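Local atomic coordinates of ABC transporter substrate-binding protein-branched chain amino acid transport (Streptococcus pneumoniae, PDB entry 4GNR), a protein that binds branched-chain amino acids, here isoleucine, and probably delivers them to an ABC importer in the cell membrane. Residues T96-D110 and Q116-Q129. Residues are numbered along the deposited sequence; the frame is centred on the assembly and turned at random.
Sequences TKAGVPLISPSATQD and QDYLFIGTFQDSFQ. With ILE (isoleucine), chain B.
Strands 102-104 and 119-121 pair in parallel at one edge of the five-stranded sheet of a periplasmic-binding-protein lobe; the loop after 102-104 reaches the isoleucine site, while the chain after 119-121 leads into helix 126-139. Leu102 N bonds to Tyr118 O (2.8 Å), Leu102 O takes Phe120 N, and Ser104 N and O continue the ladder to Phe120 and Gly122. Apolar side chains pack on both faces: Leu102 and Leu119 run alongside each other on one, with CD2 of the first 3.6 Å from CD1 of the second, while on the other Ile103 CG1 lies against Phe120 CB at 4.0 Å. At the start of the pair, Gly99, ending helix 85-97 in a Schellman motif, has positive phi and no side chain, so its CA can sit over the face of the Tyr118 ring, 3.9 Å from the centroid, in a CH-pi contact. Ser104 OG, which also bonds to Pro82 O, accepts from Ser106 N and Ala107 N, an ST turn and an ST motif, where the chain leaves the strand.

Farther along, Thr108 joins ligand to helix 126-139. Its backbone N binds isoleucine OXT, and in one of its conformers Asp110 receives Ser127 N in the first turn of the same helix. With chi1 at 55°, Thr108 OG1 lies between its backbone N and carbonyl carbon, where it accepts from the isoleucine N (2.8 Å). Asp126 is a second-shell residue that orients this hydroxyl, and its negative charge may also favour the ligand's ammonium group: Thr108 OG1 donates to Asp126 OD1 at 2.6 Å.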
loop_
_atom_site.group_PDB
_atom_site.type_symbol
_atom_site.label_atom_id
_atom_site.label_comp_id
_atom_site.label_asym_id
_atom_site.label_seq_id
_atom_site.Cartn_x
_atom_site.Cartn_y
_atom_site.Cartn_z
ATOM N N THR A 96 -15.766 -14.252 2.637
ATOM C CA THR A 96 -16.584 -14.853 1.585
ATOM C C THR A 96 -17.622 -15.832 2.146
ATOM O O THR A 96 -18.769 -15.857 1.695
ATOM C CB THR A 96 -15.684 -15.517 0.549
ATOM O OG1 THR A 96 -14.836 -14.515 -0.020
ATOM C CG2 THR A 96 -16.507 -16.170 -0.551
ATOM N N LYS A 97 -17.209 -16.643 3.108
ATOM C CA LYS A 97 -18.133 -17.608 3.715
ATOM C C LYS A 97 -19.370 -16.957 4.286
ATOM O O LYS A 97 -20.450 -17.537 4.257
ATOM C CB LYS A 97 -17.447 -18.441 4.799
ATOM C CG LYS A 97 -16.543 -19.503 4.208
ATOM C CD LYS A 97 -15.918 -20.425 5.219
ATOM C CE LYS A 97 -15.000 -19.676 6.106
ATOM N NZ LYS A 97 -14.258 -20.557 7.045
ATOM N N ALA A 98 -19.192 -15.758 4.820
ATOM C CA ALA A 98 -20.284 -14.981 5.425
ATOM C C ALA A 98 -20.970 -14.054 4.425
ATOM O O ALA A 98 -21.904 -13.347 4.784
ATOM C CB ALA A 98 -19.790 -14.175 6.602
ATOM N N GLY A 99 -20.493 -14.028 3.181
ATOM C CA GLY A 99 -21.067 -13.148 2.157
ATOM C C GLY A 99 -20.881 -11.662 2.464
ATOM O O GLY A 99 -21.756 -10.836 2.154
ATOM N N VAL A 100 -19.727 -11.320 3.052
ATOM C CA VAL A 100 -19.395 -9.949 3.420
ATOM C C VAL A 100 -18.263 -9.435 2.520
ATOM O O VAL A 100 -17.215 -10.046 2.461
ATOM C CB VAL A 100 -18.987 -9.882 4.920
ATOM C CG1 VAL A 100 -18.503 -8.481 5.265
ATOM C CG2 VAL A 100 -20.149 -10.294 5.805
ATOM N N PRO A 101 -18.462 -8.287 1.848
ATOM C CA PRO A 101 -17.377 -7.776 1.028
ATOM C C PRO A 101 -16.232 -7.234 1.896
ATOM O O PRO A 101 -16.449 -6.586 2.918
ATOM C CB PRO A 101 -18.051 -6.649 0.220
ATOM C CG PRO A 101 -19.168 -6.171 1.119
ATOM C CD PRO A 101 -19.655 -7.420 1.828
ATOM N N LEU A 102 -15.023 -7.463 1.398
ATOM C CA LEU A 102 -13.794 -7.011 2.021
ATOM C C LEU A 102 -13.033 -6.211 0.975
ATOM O O LEU A 102 -12.827 -6.691 -0.155
ATOM C CB LEU A 102 -12.991 -8.205 2.538
ATOM C CG LEU A 102 -11.710 -7.874 3.332
ATOM C CD1 LEU A 102 -11.438 -8.934 4.398
ATOM C CD2 LEU A 102 -10.506 -7.666 2.442
ATOM N N ILE A 103 -12.646 -4.988 1.347
ATOM C CA ILE A 103 -11.852 -4.154 0.465
ATOM C C ILE A 103 -10.499 -3.902 1.107
ATOM O O ILE A 103 -10.409 -3.378 2.234
ATOM C CB ILE A 103 -12.567 -2.816 0.076
ATOM C CG1 ILE A 103 -11.685 -2.002 -0.879
ATOM C CG2 ILE A 103 -13.007 -1.991 1.289
ATOM C CD1 ILE A 103 -12.454 -0.902 -1.601
ATOM N N SER A 104 -9.436 -4.318 0.420
ATOM C CA SER A 104 -8.084 -3.945 0.825
ATOM C C SER A 104 -7.712 -2.676 0.064
ATOM O O SER A 104 -7.716 -2.677 -1.180
ATOM C CB SER A 104 -7.027 -4.986 0.499
ATOM O OG SER A 104 -5.744 -4.425 0.745
ATOM N N PRO A 105 -7.393 -1.589 0.766
ATOM C CA PRO A 105 -7.003 -0.385 0.036
ATOM C C PRO A 105 -5.716 -0.529 -0.777
ATOM O O PRO A 105 -5.530 0.193 -1.752
ATOM C CB PRO A 105 -6.762 0.639 1.189
ATOM C CG PRO A 105 -7.618 0.133 2.337
ATOM C CD PRO A 105 -7.479 -1.377 2.222
ATOM N N SER A 106 -4.866 -1.485 -0.370
ATOM C CA SER A 106 -3.455 -1.434 -0.765
ATOM C C SER A 106 -2.756 -2.740 -1.071
ATOM O O SER A 106 -1.557 -2.706 -1.360
ATOM C CB SER A 106 -2.697 -0.733 0.398
ATOM O OG SER A 106 -3.015 -1.363 1.644
ATOM N N ALA A 107 -3.457 -3.874 -1.062
ATOM C CA ALA A 107 -2.801 -5.179 -1.348
ATOM C C ALA A 107 -2.567 -5.270 -2.864
ATOM O O ALA A 107 -3.516 -5.354 -3.633
ATOM C CB ALA A 107 -3.649 -6.319 -0.845
ATOM N N THR A 108 -1.297 -5.307 -3.259
ATOM C CA THR A 108 -0.887 -5.239 -4.658
ATOM C C THR A 108 -0.597 -6.577 -5.324
ATOM O O THR A 108 -0.274 -6.612 -6.523
ATOM C CB THR A 108 0.365 -4.328 -4.775
ATOM O OG1 THR A 108 1.374 -4.824 -3.882
ATOM C CG2 THR A 108 0.051 -2.873 -4.428
ATOM N N GLN A 109 -0.724 -7.690 -4.624
ATOM C CA GLN A 109 -0.402 -8.993 -5.227
ATOM C C GLN A 109 -1.184 -9.251 -6.496
ATOM O O GLN A 109 -2.396 -9.103 -6.545
ATOM C CB GLN A 109 -0.666 -10.112 -4.206
ATOM C CG GLN A 109 -0.501 -11.542 -4.707
ATOM C CD GLN A 109 -0.786 -12.557 -3.591
ATOM O OE1 GLN A 109 -0.234 -12.436 -2.493
ATOM N NE2 GLN A 109 -1.622 -13.580 -3.884
ATOM N N ASP A 110 -0.504 -9.591 -7.591
ATOM C CA ASP A 110 -1.273 -9.866 -8.791
ATOM C C ASP A 110 -2.133 -11.084 -8.573
ATOM O O ASP A 110 -1.791 -12.015 -7.840
ATOM C CB ASP A 110 -0.441 -10.106 -10.050
ATOM C CG ASP A 110 0.266 -8.873 -10.537
ATOM O OD1 ASP A 110 -0.171 -8.358 -11.594
ATOM O OD2 ASP A 110 1.160 -8.357 -9.843
ATOM N N GLN A 116 -12.905 -13.864 -7.024
ATOM C CA GLN A 116 -13.301 -13.498 -5.653
ATOM C C GLN A 116 -14.462 -12.540 -5.674
ATOM O O GLN A 116 -14.275 -11.325 -5.754
ATOM C CB GLN A 116 -12.096 -12.879 -4.936
ATOM C CG GLN A 116 -10.892 -13.792 -4.790
ATOM C CD GLN A 116 -11.022 -14.853 -3.724
ATOM O OE1 GLN A 116 -12.073 -15.033 -3.116
ATOM N NE2 GLN A 116 -9.939 -15.576 -3.487
ATOM N N ASP A 117 -15.672 -13.055 -5.576
ATOM C CA ASP A 117 -16.801 -12.165 -5.680
ATOM C C ASP A 117 -16.912 -11.194 -4.480
ATOM O O ASP A 117 -17.596 -10.181 -4.600
ATOM C CB ASP A 117 -18.063 -12.979 -5.874
ATOM C CG ASP A 117 -19.155 -12.195 -6.533
ATOM O OD1 ASP A 117 -18.843 -11.393 -7.437
ATOM O OD2 ASP A 117 -20.323 -12.432 -6.203
ATOM N N TYR A 118 -16.247 -11.496 -3.352
ATOM C CA TYR A 118 -16.310 -10.639 -2.173
ATOM C C TYR A 118 -15.043 -9.856 -1.880
ATOM O O TYR A 118 -14.955 -9.258 -0.811
ATOM C CB TYR A 118 -16.784 -11.447 -0.949
ATOM C CG TYR A 118 -18.248 -11.820 -1.090
ATOM C CD1 TYR A 118 -19.228 -10.946 -0.652
ATOM C CD2 TYR A 118 -18.658 -12.986 -1.718
ATOM C CE1 TYR A 118 -20.566 -11.211 -0.816
ATOM C CE2 TYR A 118 -20.027 -13.279 -1.884
ATOM C CZ TYR A 118 -20.956 -12.370 -1.435
ATOM O OH TYR A 118 -22.304 -12.627 -1.593
ATOM N N LEU A 119 -14.070 -9.843 -2.781
ATOM C CA LEU A 119 -12.848 -9.074 -2.576
ATOM C C LEU A 119 -12.767 -7.916 -3.570
ATOM O O LEU A 119 -13.036 -8.086 -4.763
ATOM C CB LEU A 119 -11.599 -9.930 -2.750
ATOM C CG LEU A 119 -10.260 -9.238 -2.436
ATOM C CD1 LEU A 119 -10.170 -8.806 -0.982
ATOM C CD2 LEU A 119 -9.105 -10.166 -2.777
ATOM N N PHE A 120 -12.357 -6.759 -3.052
ATOM C CA PHE A 120 -12.102 -5.564 -3.845
ATOM C C PHE A 120 -10.718 -5.049 -3.483
ATOM O O PHE A 120 -10.329 -5.106 -2.310
ATOM C CB PHE A 120 -13.155 -4.478 -3.598
ATOM C CG PHE A 120 -14.523 -4.929 -4.011
ATOM C CD1 PHE A 120 -15.290 -5.738 -3.177
ATOM C CD2 PHE A 120 -15.023 -4.622 -5.269
ATOM C CE1 PHE A 120 -16.522 -6.228 -3.586
ATOM C CE2 PHE A 120 -16.254 -5.102 -5.678
ATOM C CZ PHE A 120 -17.007 -5.897 -4.834
ATOM N N ILE A 121 -9.995 -4.514 -4.462
ATOM C CA ILE A 121 -8.634 -3.991 -4.258
ATOM C C ILE A 121 -8.599 -2.546 -4.737
ATOM O O ILE A 121 -8.942 -2.260 -5.879
ATOM C CB ILE A 121 -7.589 -4.849 -4.987
ATOM C CG1 ILE A 121 -7.549 -6.274 -4.441
ATOM C CG2 ILE A 121 -6.225 -4.195 -4.930
ATOM C CD1 ILE A 121 -7.084 -6.379 -3.061
ATOM N N GLY A 122 -8.152 -1.641 -3.871
ATOM C CA GLY A 122 -8.148 -0.223 -4.205
ATOM C C GLY A 122 -6.952 0.326 -4.958
ATOM O O GLY A 122 -6.960 1.484 -5.328
ATOM N N THR A 123 -5.963 -0.518 -5.204
ATOM C CA THR A 123 -4.670 -0.083 -5.735
ATOM C C THR A 123 -4.215 -0.852 -6.977
ATOM O O THR A 123 -4.933 -1.692 -7.533
ATOM C CB THR A 123 -3.624 -0.207 -4.558
ATOM O OG1 THR A 123 -2.424 0.482 -4.917
ATOM C CG2 THR A 123 -3.355 -1.656 -4.221
ATOM N N PHE A 124 -3.020 -0.504 -7.448
ATOM C CA PHE A 124 -2.371 -1.150 -8.571
ATOM C C PHE A 124 -1.735 -2.492 -8.126
ATOM O O PHE A 124 -1.820 -2.885 -6.961
ATOM C CB PHE A 124 -1.374 -0.174 -9.240
ATOM C CG PHE A 124 -0.487 0.575 -8.253
ATOM C CD1 PHE A 124 -0.541 1.959 -8.183
ATOM C CD2 PHE A 124 0.371 -0.094 -7.385
ATOM C CE1 PHE A 124 0.258 2.664 -7.274
ATOM C CE2 PHE A 124 1.147 0.609 -6.451
ATOM C CZ PHE A 124 1.079 1.979 -6.394
ATOM N N GLN A 125 -1.097 -3.188 -9.063
ATOM C CA GLN A 125 -0.505 -4.514 -8.813
ATOM C C GLN A 125 1.008 -4.539 -8.944
ATOM O O GLN A 125 1.642 -3.621 -9.510
ATOM C CB GLN A 125 -1.156 -5.607 -9.692
ATOM C CG GLN A 125 -2.535 -6.088 -9.217
ATOM C CD GLN A 125 -3.592 -5.008 -9.231
ATOM O OE1 GLN A 125 -3.851 -4.387 -10.268
ATOM N NE2 GLN A 125 -4.240 -4.800 -8.105
ATOM N N ASP A 126 1.597 -5.626 -8.442
ATOM C CA ASP A 126 3.059 -5.777 -8.429
ATOM C C ASP A 126 3.672 -5.872 -9.813
ATOM O O ASP A 126 4.783 -5.363 -10.008
ATOM C CB ASP A 126 3.446 -6.952 -7.555
ATOM C CG ASP A 126 3.096 -6.711 -6.094
ATOM O OD1 ASP A 126 3.073 -5.538 -5.672
ATOM O OD2 ASP A 126 2.846 -7.706 -5.391
ATOM N N SER A 127 2.994 -6.491 -10.763
ATOM C CA SER A 127 3.540 -6.565 -12.122
ATOM C C SER A 127 3.751 -5.141 -12.667
ATOM O O SER A 127 4.817 -4.803 -13.193
ATOM C CB SER A 127 2.604 -7.366 -13.004
ATOM O OG SER A 127 1.314 -6.796 -12.981
ATOM N N PHE A 128 2.727 -4.317 -12.490
ATOM C CA PHE A 128 2.714 -2.892 -12.875
ATOM C C PHE A 128 3.893 -2.185 -12.177
ATOM O O PHE A 128 4.637 -1.434 -12.822
ATOM C CB PHE A 128 1.327 -2.361 -12.465
ATOM C CG PHE A 128 1.106 -0.861 -12.446
ATOM C CD1 PHE A 128 0.372 -0.225 -13.428
ATOM C CD2 PHE A 128 1.488 -0.114 -11.350
ATOM C CE1 PHE A 128 0.081 1.133 -13.324
ATOM C CE2 PHE A 128 1.178 1.219 -11.245
ATOM C CZ PHE A 128 0.463 1.836 -12.242
ATOM N N GLN A 129 4.088 -2.422 -10.869
ATOM C CA GLN A 129 5.196 -1.795 -10.161
ATOM C C GLN A 129 6.564 -2.179 -10.745
ATOM O O GLN A 129 7.438 -1.336 -10.934
ATOM C CB GLN A 129 5.188 -2.099 -8.667
ATOM C CG GLN A 129 3.956 -1.575 -7.949
ATOM C CD GLN A 129 4.188 -1.497 -6.450
ATOM O OE1 GLN A 129 4.896 -0.611 -5.972
ATOM N NE2 GLN A 129 3.570 -2.394 -5.701
HETATM N N ILE B . 1.378 -3.283 -1.486
HETATM C CA ILE B . 1.955 -3.967 -0.294
HETATM C C ILE B . 1.280 -5.324 -0.122
HETATM O O ILE B . 1.656 -6.057 0.816
HETATM C CB ILE B . 2.038 -3.051 0.964
HETATM C CG1 ILE B . 0.738 -2.316 1.194
HETATM C CG2 ILE B . 3.232 -1.943 0.937
HETATM C CD1 ILE B . 0.760 -1.488 2.460
HETATM O OXT ILE B . 0.409 -5.649 -0.956
HETATM O O HOH W 1 -14.566 -13.838 -2.633
HETATM O O HOH W 2 -12.310 -16.692 -0.962
HETATM O O HOH W 3 -23.844 -11.803 0.659
HETATM O O HOH W 4 -0.827 -0.024 -2.595
HETATM O O HOH W 5 -3.897 -6.859 -5.950
#